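Local coordinates for Glyco_hydro_cc domain-containing protein (Blastomyces gilchristii, PDB 6UB0) that probably cleaves beta-1,3-glucan as a curdlan-specific exo-beta-1,3-glucanase of glycoside hydrolase family 128 (subgroup III), at residues S108-N113 against A140-G145; T171-E176 against G202-A207. All coordinates share one frame; numbering follows the deposited sequence.

Interaction 1 (S108-N113 against A140-G145); sequences SPAVSN and AVHWHG. With GLC (alpha-D-glucopyranose), chain B.
A140 N donates to S108 OG over 3.0 Å in a nearly straight bond (167° at the hydrogen), tying together two strand segments that run parallel. S108 OG also lies 2.5 Å from P109 O, but that second bond is unusually short, comes from above the carbonyl plane and is doubtful. Further along, V111 O takes H142 N at 2.9 Å, while the V111 N to A140 O bond is weak. Past the regular pairing, the N113 amide stands in for a strand partner. Its OD1 accepts H144 N at 3.1 Å, with the donor well above the amide plane, and its ND2 gives a weak bond to H144 O, which a water also reaches. With CG turned between backbone N and carbonyl carbon (chi1 67°), the amide lies against W143 CD1, its plane 49° from the indole's. W143 NE1 is satisfied by D152, H142 ND1 by E75 and H144 ND1 by E178; H144 NE2 lies 3.0 Å from glucose O1. These parallel strands, linked by helix 119-130, form a beta-alpha-beta unit of the TIM-barrel catalytic core, with H142 and H144 lining its glycan pocket.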
ATOM      1  N   SER A 108      -5.922   2.653  -5.983  1.00 27.82           N
ATOM      2  CA  SER A 108      -5.185   3.062  -7.196  1.00 27.08           C
ATOM      3  C   SER A 108      -3.876   2.277  -7.347  1.00 26.66           C
ATOM      4  O   SER A 108      -3.367   1.651  -6.413  1.00 25.87           O
ATOM      5  CB  SER A 108      -4.869   4.512  -7.124  1.00 28.97           C
ATOM      6  OG  SER A 108      -3.694   4.665  -6.381  1.00 27.90           O
ATOM      7  N   PRO A 109      -3.258   2.325  -8.533  1.00 25.76           N
ATOM      8  CA  PRO A 109      -1.852   1.919  -8.635  1.00 25.61           C
ATOM      9  C   PRO A 109      -1.116   2.748  -7.578  1.00 23.92           C
ATOM     10  O   PRO A 109      -1.453   3.916  -7.296  1.00 23.89           O
ATOM     11  CB  PRO A 109      -1.477   2.278 -10.071  1.00 26.08           C
ATOM     12  CG  PRO A 109      -2.817   2.367 -10.774  1.00 26.72           C
ATOM     13  CD  PRO A 109      -3.707   3.027  -9.756  1.00 26.66           C
ATOM     14  N   ALA A 110      -0.071   2.151  -7.011  1.00 24.06           N
ATOM     15  CA  ALA A 110       0.719   2.726  -5.907  1.00 22.55           C
ATOM     16  C   ALA A 110       1.984   3.379  -6.484  1.00 22.72           C
ATOM     17  O   ALA A 110       2.749   2.658  -7.129  1.00 22.69           O
ATOM     18  CB  ALA A 110       1.147   1.662  -4.922  1.00 23.12           C
ATOM     19  N   VAL A 111       2.096   4.688  -6.396  1.00 22.91           N
ATOM     20  CA  VAL A 111       3.298   5.373  -6.948  1.00 24.32           C
ATOM     21  C   VAL A 111       4.405   5.468  -5.902  1.00 24.82           C
ATOM     22  O   VAL A 111       4.133   5.605  -4.731  1.00 24.68           O
ATOM     23  CB  VAL A 111       2.939   6.718  -7.579  1.00 25.25           C
ATOM     24  CG1 VAL A 111       2.121   6.429  -8.820  1.00 25.35           C
ATOM     25  CG2 VAL A 111       2.199   7.632  -6.624  1.00 26.03           C
ATOM     26  N   SER A 112       5.634   5.666  -6.403  1.00 27.51           N
ATOM     27  CA  SER A 112       6.827   6.008  -5.596  1.00 28.27           C
ATOM     28  C   SER A 112       6.722   7.456  -5.108  1.00 30.16           C
ATOM     29  O   SER A 112       5.724   8.134  -5.401  1.00 30.96           O
ATOM     30  CB  SER A 112       8.132   5.732  -6.345  1.00 29.34           C
ATOM     31  OG  SER A 112       8.423   6.728  -7.325  1.00 28.79           O
ATOM     32  N   ASN A 113       7.703   7.882  -4.340  1.00 30.17           N
ATOM     33  CA  ASN A 113       7.832   9.281  -3.865  1.00 32.48           C
ATOM     34  C   ASN A 113       8.811  10.043  -4.764  1.00 34.28           C
ATOM     35  O   ASN A 113       9.259  11.100  -4.300  1.00 36.45           O
ATOM     36  CB  ASN A 113       8.212   9.364  -2.391  1.00 31.35           C
ATOM     37  CG  ASN A 113       9.600   8.868  -2.070  1.00 32.74           C
ATOM     38  OD1 ASN A 113       9.891   7.673  -2.127  1.00 31.36           O
ATOM     39  ND2 ASN A 113      10.460   9.793  -1.641  1.00 35.08           N
ATOM     40  N   ALA A 140      -3.154   4.524  -3.449  1.00 24.43           N
ATOM     41  CA  ALA A 140      -2.043   3.818  -2.793  1.00 22.44           C
ATOM     42  C   ALA A 140      -0.793   4.637  -3.126  1.00 22.21           C
ATOM     43  O   ALA A 140      -0.597   5.000  -4.307  1.00 22.10           O
ATOM     44  CB  ALA A 140      -1.950   2.394  -3.281  1.00 21.48           C
ATOM     45  N   VAL A 141       0.022   4.951  -2.129  1.00 23.29           N
ATOM     46  CA  VAL A 141       1.334   5.639  -2.336  1.00 24.27           C
ATOM     47  C   VAL A 141       2.446   4.995  -1.492  1.00 23.40           C
ATOM     48  O   VAL A 141       2.172   4.301  -0.486  1.00 22.87           O
ATOM     49  CB  VAL A 141       1.216   7.128  -1.951  1.00 26.13           C
ATOM     50  CG1 VAL A 141       0.112   7.827  -2.775  1.00 26.55           C
ATOM     51  CG2 VAL A 141       1.045   7.269  -0.447  1.00 26.69           C
ATOM     52  N   HIS A 142       3.682   5.267  -1.859  1.00 22.70           N
ATOM     53  CA  HIS A 142       4.882   4.734  -1.184  1.00 22.97           C
ATOM     54  C   HIS A 142       5.864   5.852  -0.849  1.00 25.99           C
ATOM     55  O   HIS A 142       6.031   6.675  -1.744  1.00 27.05           O
ATOM     56  CB  HIS A 142       5.659   3.862  -2.111  1.00 21.29           C
ATOM     57  CG  HIS A 142       5.009   2.601  -2.495  1.00 20.18           C
ATOM     58  ND1 HIS A 142       5.549   1.811  -3.423  1.00 19.11           N
ATOM     59  CD2 HIS A 142       3.864   2.017  -2.079  1.00 18.60           C
ATOM     60  CE1 HIS A 142       4.831   0.717  -3.548  1.00 19.21           C
ATOM     61  NE2 HIS A 142       3.761   0.813  -2.745  1.00 18.27           N
ATOM     62  N   TRP A 143       6.570   5.819   0.301  1.00 27.21           N
ATOM     63  CA  TRP A 143       7.643   6.786   0.609  1.00 28.49           C
ATOM     64  C   TRP A 143       8.849   6.044   1.215  1.00 29.21           C
ATOM     65  O   TRP A 143       8.640   5.334   2.220  1.00 27.71           O
ATOM     66  CB  TRP A 143       7.120   7.908   1.508  1.00 30.13           C
ATOM     67  CG  TRP A 143       8.166   8.949   1.718  1.00 31.39           C
ATOM     68  CD1 TRP A 143       8.431  10.026   0.924  1.00 33.34           C
ATOM     69  CD2 TRP A 143       9.181   8.931   2.726  1.00 31.95           C
ATOM     70  NE1 TRP A 143       9.493  10.737   1.434  1.00 33.78           N
ATOM     71  CE2 TRP A 143       9.978  10.082   2.535  1.00 33.51           C
ATOM     72  CE3 TRP A 143       9.471   8.074   3.784  1.00 31.98           C
ATOM     73  CZ2 TRP A 143      11.027  10.388   3.392  1.00 34.81           C
ATOM     74  CZ3 TRP A 143      10.508   8.385   4.636  1.00 33.47           C
ATOM     75  CH2 TRP A 143      11.290   9.525   4.433  1.00 34.67           C
ATOM     76  N   HIS A 144      10.015   6.091   0.553  1.00 28.81           N
ATOM     77  CA  HIS A 144      11.303   5.573   1.070  1.00 29.77           C
ATOM     78  C   HIS A 144      12.287   6.746   1.114  1.00 31.95           C
ATOM     79  O   HIS A 144      12.306   7.560   0.192  1.00 31.60           O
ATOM     80  CB  HIS A 144      11.898   4.469   0.211  1.00 30.09           C
ATOM     81  CG  HIS A 144      11.038   3.253   0.087  1.00 30.04           C
ATOM     82  ND1 HIS A 144      11.448   2.011   0.570  1.00 31.64           N
ATOM     83  CD2 HIS A 144       9.834   3.069  -0.486  1.00 29.58           C
ATOM     84  CE1 HIS A 144      10.518   1.116   0.323  1.00 29.85           C
ATOM     85  NE2 HIS A 144       9.517   1.743  -0.303  1.00 29.09           N
ATOM     86  N   GLY A 145      13.086   6.805   2.159  1.00 33.86           N
ATOM     87  CA  GLY A 145      14.007   7.929   2.332  1.00 37.05           C
ATOM     88  C   GLY A 145      14.679   7.821   3.684  1.00 39.00           C
ATOM     89  O   GLY A 145      14.225   7.054   4.545  1.00 38.22           O
TER
HETATM   90  C1  GLC B   1       9.729  -0.390  -3.702  1.00 34.76           C
HETATM   91  C2  GLC B   1       9.153  -1.578  -4.488  1.00 33.11           C
HETATM   92  C3  GLC B   1       9.914  -2.867  -4.173  1.00 34.24           C
HETATM   93  C4  GLC B   1      11.437  -2.619  -4.343  1.00 35.59           C
HETATM   94  C5  GLC B   1      11.894  -1.382  -3.617  1.00 36.51           C
HETATM   95  C6  GLC B   1      13.394  -1.045  -3.744  1.00 37.79           C
HETATM   96  O1  GLC B   1       9.696  -0.573  -2.278  1.00 36.12           O
HETATM   97  O2  GLC B   1       7.750  -1.870  -4.281  1.00 29.84           O
HETATM   98  O3  GLC B   1       9.429  -3.911  -5.017  1.00 32.54           O
HETATM   99  O4  GLC B   1      12.121  -3.668  -3.743  1.00 40.04           O
HETATM  100  O5  GLC B   1      11.118  -0.288  -4.108  1.00 37.03           O
HETATM  101  O6  GLC B   1      13.763  -1.472  -5.023  1.00 39.32           O
HETATM  102  O   HOH W   1      13.623   9.714  -0.646  1.00 32.04           O

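Interaction 2 (T171-E176 against G202-A207); sequences TVWVTE and GVERYA. With GLC (alpha-D-glucopyranose), chain B.
W173 is gripped by two consecutive residues of the 202-207 segment. Its NE1 donates to E204 OE2 at 3.0 Å and 170°; OE2 lies in the indole plane and accepts through its anti lone pair, the carboxylate being turned 67° from the ring. R205 comes over a face instead: its CB sits 3.7 Å from the centroid of the five-membered ring, and the extended chain runs alongside the indole until NH1 reaches CH2 at 3.6 Å. Outside partners fix both charged ends, R105 by a salt bridge to E204 OE2 and E41 by one to R205 NH2, while F138 stacks on W173. Beneath these side chains the backbones pair in parallel. G202 O accepts V172 N and also T171 OG1, the hydroxyl arriving from above the carbonyl plane. V174 O takes A207 N at 2.9 Å. R205 N, just after the corner at E204, is buried with no partner in the model. Farther along the 171-176 segment, E176 OE2 accepts glucose O2 at 2.7 Å, and W29 also bonds that oxygen. Strands 172-180 and 203-208, joined by helix 183-199, make a beta-alpha-beta unit of the TIM barrel, with E176 in its glycan pocket.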
ATOM      1  N   THR A 171      -9.614   9.156   0.379  1.00 42.33           N
ATOM      2  CA  THR A 171      -8.569   8.645   1.305  1.00 40.42           C
ATOM      3  C   THR A 171      -7.391   8.057   0.536  1.00 36.59           C
ATOM      4  O   THR A 171      -7.545   7.822  -0.682  1.00 34.55           O
ATOM      5  CB  THR A 171      -9.166   7.621   2.280  1.00 40.75           C
ATOM      6  OG1 THR A 171      -8.304   7.538   3.422  1.00 42.04           O
ATOM      7  CG2 THR A 171      -9.357   6.265   1.636  1.00 38.65           C
ATOM      8  N   VAL A 172      -6.263   7.858   1.222  1.00 34.62           N
ATOM      9  CA  VAL A 172      -5.089   7.120   0.676  1.00 32.98           C
ATOM     10  C   VAL A 172      -4.717   5.961   1.604  1.00 29.50           C
ATOM     11  O   VAL A 172      -4.759   6.129   2.841  1.00 29.99           O
ATOM     12  CB  VAL A 172      -3.848   8.001   0.383  1.00 34.42           C
ATOM     13  CG1 VAL A 172      -4.217   9.348  -0.251  1.00 35.75           C
ATOM     14  CG2 VAL A 172      -2.945   8.241   1.584  1.00 34.50           C
ATOM     15  N   TRP A 173      -4.180   4.892   1.019  1.00 26.29           N
ATOM     16  CA  TRP A 173      -3.308   3.973   1.808  1.00 24.16           C
ATOM     17  C   TRP A 173      -1.825   4.272   1.499  1.00 22.63           C
ATOM     18  O   TRP A 173      -1.435   4.249   0.334  1.00 21.92           O
ATOM     19  CB  TRP A 173      -3.590   2.505   1.531  1.00 23.64           C
ATOM     20  CG  TRP A 173      -4.999   2.074   1.786  1.00 23.77           C
ATOM     21  CD1 TRP A 173      -6.109   2.845   1.977  1.00 24.78           C
ATOM     22  CD2 TRP A 173      -5.454   0.721   1.723  1.00 22.45           C
ATOM     23  NE1 TRP A 173      -7.213   2.047   2.127  1.00 25.06           N
ATOM     24  CE2 TRP A 173      -6.843   0.743   1.942  1.00 23.80           C
ATOM     25  CE3 TRP A 173      -4.797  -0.507   1.548  1.00 22.61           C
ATOM     26  CZ2 TRP A 173      -7.592  -0.433   1.995  1.00 23.73           C
ATOM     27  CZ3 TRP A 173      -5.547  -1.668   1.541  1.00 22.53           C
ATOM     28  CH2 TRP A 173      -6.934  -1.627   1.767  1.00 24.02           C
ATOM     29  N   VAL A 174      -1.024   4.394   2.536  1.00 21.62           N
ATOM     30  CA  VAL A 174       0.461   4.420   2.410  1.00 22.57           C
ATOM     31  C   VAL A 174       0.936   2.977   2.513  1.00 20.39           C
ATOM     32  O   VAL A 174       1.147   2.449   3.658  1.00 20.61           O
ATOM     33  CB  VAL A 174       1.171   5.306   3.450  1.00 23.47           C
ATOM     34  CG1 VAL A 174       2.634   5.438   3.089  1.00 24.27           C
ATOM     35  CG2 VAL A 174       0.549   6.691   3.622  1.00 24.54           C
ATOM     36  N   THR A 175       0.959   2.300   1.403  1.00 19.16           N
ATOM     37  CA  THR A 175       1.146   0.817   1.391  1.00 18.15           C
ATOM     38  C   THR A 175       2.620   0.464   1.578  1.00 18.35           C
ATOM     39  O   THR A 175       2.905  -0.697   1.759  1.00 18.01           O
ATOM     40  CB  THR A 175       0.511   0.160   0.163  1.00 18.41           C
ATOM     41  OG1 THR A 175       0.949   0.779  -1.033  1.00 18.44           O
ATOM     42  CG2 THR A 175      -1.005   0.292   0.121  1.00 18.35           C
ATOM     43  N   GLU A 176       3.526   1.449   1.458  1.00 19.39           N
ATOM     44  CA  GLU A 176       4.953   1.276   1.795  1.00 21.29           C
ATOM     45  C   GLU A 176       5.453   2.586   2.404  1.00 22.81           C
ATOM     46  O   GLU A 176       5.361   3.603   1.741  1.00 21.89           O
ATOM     47  CB  GLU A 176       5.856   1.028   0.599  1.00 21.58           C
ATOM     48  CG  GLU A 176       5.711  -0.306  -0.095  1.00 20.98           C
ATOM     49  CD  GLU A 176       6.622  -0.538  -1.278  1.00 21.24           C
ATOM     50  OE1 GLU A 176       7.539   0.280  -1.493  1.00 23.14           O
ATOM     51  OE2 GLU A 176       6.375  -1.487  -2.033  1.00 20.83           O
ATOM     52  N   GLY A 202      -6.828  11.513   6.543  1.00 39.44           N
ATOM     53  CA  GLY A 202      -6.548  11.355   5.098  1.00 38.31           C
ATOM     54  C   GLY A 202      -5.943   9.985   4.807  1.00 36.46           C
ATOM     55  O   GLY A 202      -5.942   9.580   3.602  1.00 34.83           O
ATOM     56  N   VAL A 203      -5.431   9.315   5.850  1.00 34.87           N
ATOM     57  CA  VAL A 203      -4.757   7.972   5.749  1.00 34.73           C
ATOM     58  C   VAL A 203      -5.654   6.887   6.353  1.00 34.45           C
ATOM     59  O   VAL A 203      -5.702   6.799   7.603  1.00 34.72           O
ATOM     60  CB  VAL A 203      -3.378   7.989   6.425  1.00 34.97           C
ATOM     61  CG1 VAL A 203      -2.749   6.604   6.460  1.00 35.31           C
ATOM     62  CG2 VAL A 203      -2.462   8.983   5.741  1.00 36.70           C
ATOM     63  N   GLU A 204      -6.334   6.108   5.499  1.00 34.26           N
ATOM     64  CA  GLU A 204      -7.266   5.002   5.872  1.00 34.50           C
ATOM     65  C   GLU A 204      -6.463   3.821   6.414  1.00 32.08           C
ATOM     66  O   GLU A 204      -6.929   3.209   7.387  1.00 34.76           O
ATOM     67  CB  GLU A 204      -8.110   4.514   4.674  1.00 35.99           C
ATOM     68  CG  GLU A 204      -9.065   3.350   4.968  1.00 36.60           C
ATOM     69  CD  GLU A 204     -10.248   3.113   4.024  1.00 40.26           C
ATOM     70  OE1 GLU A 204     -11.436   3.307   4.444  1.00 46.04           O
ATOM     71  OE2 GLU A 204     -10.026   2.694   2.887  1.00 39.01           O
ATOM     72  N   ARG A 205      -5.363   3.465   5.742  1.00 28.87           N
ATOM     73  CA  ARG A 205      -4.516   2.286   6.076  1.00 27.47           C
ATOM     74  C   ARG A 205      -3.059   2.535   5.701  1.00 26.60           C
ATOM     75  O   ARG A 205      -2.798   3.382   4.803  1.00 24.78           O
ATOM     76  CB  ARG A 205      -5.029   1.016   5.404  1.00 27.93           C
ATOM     77  CG  ARG A 205      -6.250   0.399   6.081  1.00 28.85           C
ATOM     78  CD  ARG A 205      -6.545  -0.978   5.523  1.00 30.48           C
ATOM     79  NE  ARG A 205      -7.497  -1.747   6.298  1.00 31.09           N
ATOM     80  CZ  ARG A 205      -8.030  -2.912   5.935  1.00 33.10           C
ATOM     81  NH1 ARG A 205      -7.706  -3.460   4.776  1.00 33.22           N
ATOM     82  NH2 ARG A 205      -8.869  -3.534   6.757  1.00 32.55           N
ATOM     83  N   TYR A 206      -2.123   1.884   6.416  1.00 24.40           N
ATOM     84  CA  TYR A 206      -0.677   1.998   6.067  1.00 23.88           C
ATOM     85  C   TYR A 206       0.068   0.710   6.429  1.00 21.90           C
ATOM     86  O   TYR A 206      -0.458  -0.056   7.266  1.00 22.05           O
ATOM     87  CB  TYR A 206      -0.049   3.250   6.685  1.00 25.31           C
ATOM     88  CG  TYR A 206      -0.064   3.237   8.190  1.00 25.85           C
ATOM     89  CD1 TYR A 206       0.853   2.488   8.903  1.00 26.81           C
ATOM     90  CD2 TYR A 206      -1.063   3.898   8.896  1.00 27.16           C
ATOM     91  CE1 TYR A 206       0.805   2.422  10.281  1.00 27.00           C
ATOM     92  CE2 TYR A 206      -1.106   3.861  10.282  1.00 28.73           C
ATOM     93  CZ  TYR A 206      -0.204   3.068  10.967  1.00 28.66           C
ATOM     94  OH  TYR A 206      -0.268   2.999  12.322  1.00 26.87           O
ATOM     95  N   ALA A 207       1.294   0.567   5.909  1.00 22.23           N
ATOM     96  CA  ALA A 207       2.213  -0.565   6.159  1.00 22.31           C
ATOM     97  C   ALA A 207       3.652  -0.080   6.069  1.00 22.79           C
ATOM     98  O   ALA A 207       4.104   0.412   5.004  1.00 21.56           O
ATOM     99  CB  ALA A 207       1.984  -1.675   5.188  1.00 21.62           C
TER
HETATM  100  C1  GLC B   1       9.729  -0.390  -3.702  1.00 34.76           C
HETATM  101  C2  GLC B   1       9.153  -1.578  -4.488  1.00 33.11           C
HETATM  102  C3  GLC B   1       9.914  -2.867  -4.173  1.00 34.24           C
HETATM  103  C4  GLC B   1      11.437  -2.619  -4.343  1.00 35.59           C
HETATM  104  C5  GLC B   1      11.894  -1.382  -3.617  1.00 36.51           C
HETATM  105  C6  GLC B   1      13.394  -1.045  -3.744  1.00 37.79           C
HETATM  106  O1  GLC B   1       9.696  -0.573  -2.278  1.00 36.12           O
HETATM  107  O2  GLC B   1       7.750  -1.870  -4.281  1.00 29.84           O
HETATM  108  O3  GLC B   1       9.429  -3.911  -5.017  1.00 32.54           O
HETATM  109  O4  GLC B   1      12.121  -3.668  -3.743  1.00 40.04           O
HETATM  110  O5  GLC B   1      11.118  -0.288  -4.108  1.00 37.03           O
HETATM  111  O6  GLC B   1      13.763  -1.472  -5.023  1.00 39.32           O

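Both interactions are largely buried and join neighbouring parallel strands in the same parallel sheet of the barrel; their centres are 10 Å apart, and the middle strands, 138-146 and 172-180, lie side by side. That shared edge ties them directly: H144 NE2 lies 2.7 Å from E176 OE1 and W143 N 2.9 Å from E176 O, both probable hydrogen bonds. Interaction 1 relies on neutral polar side chains, a serine hydroxyl and an asparagine amide, to supplement sparse backbone pairing. Interaction 2 has four backbone bonds, none of them weak, and, at the end remote from the sugar, an indole held by charged residues. H144 and E176 meet the same glucose, with H142 nearby.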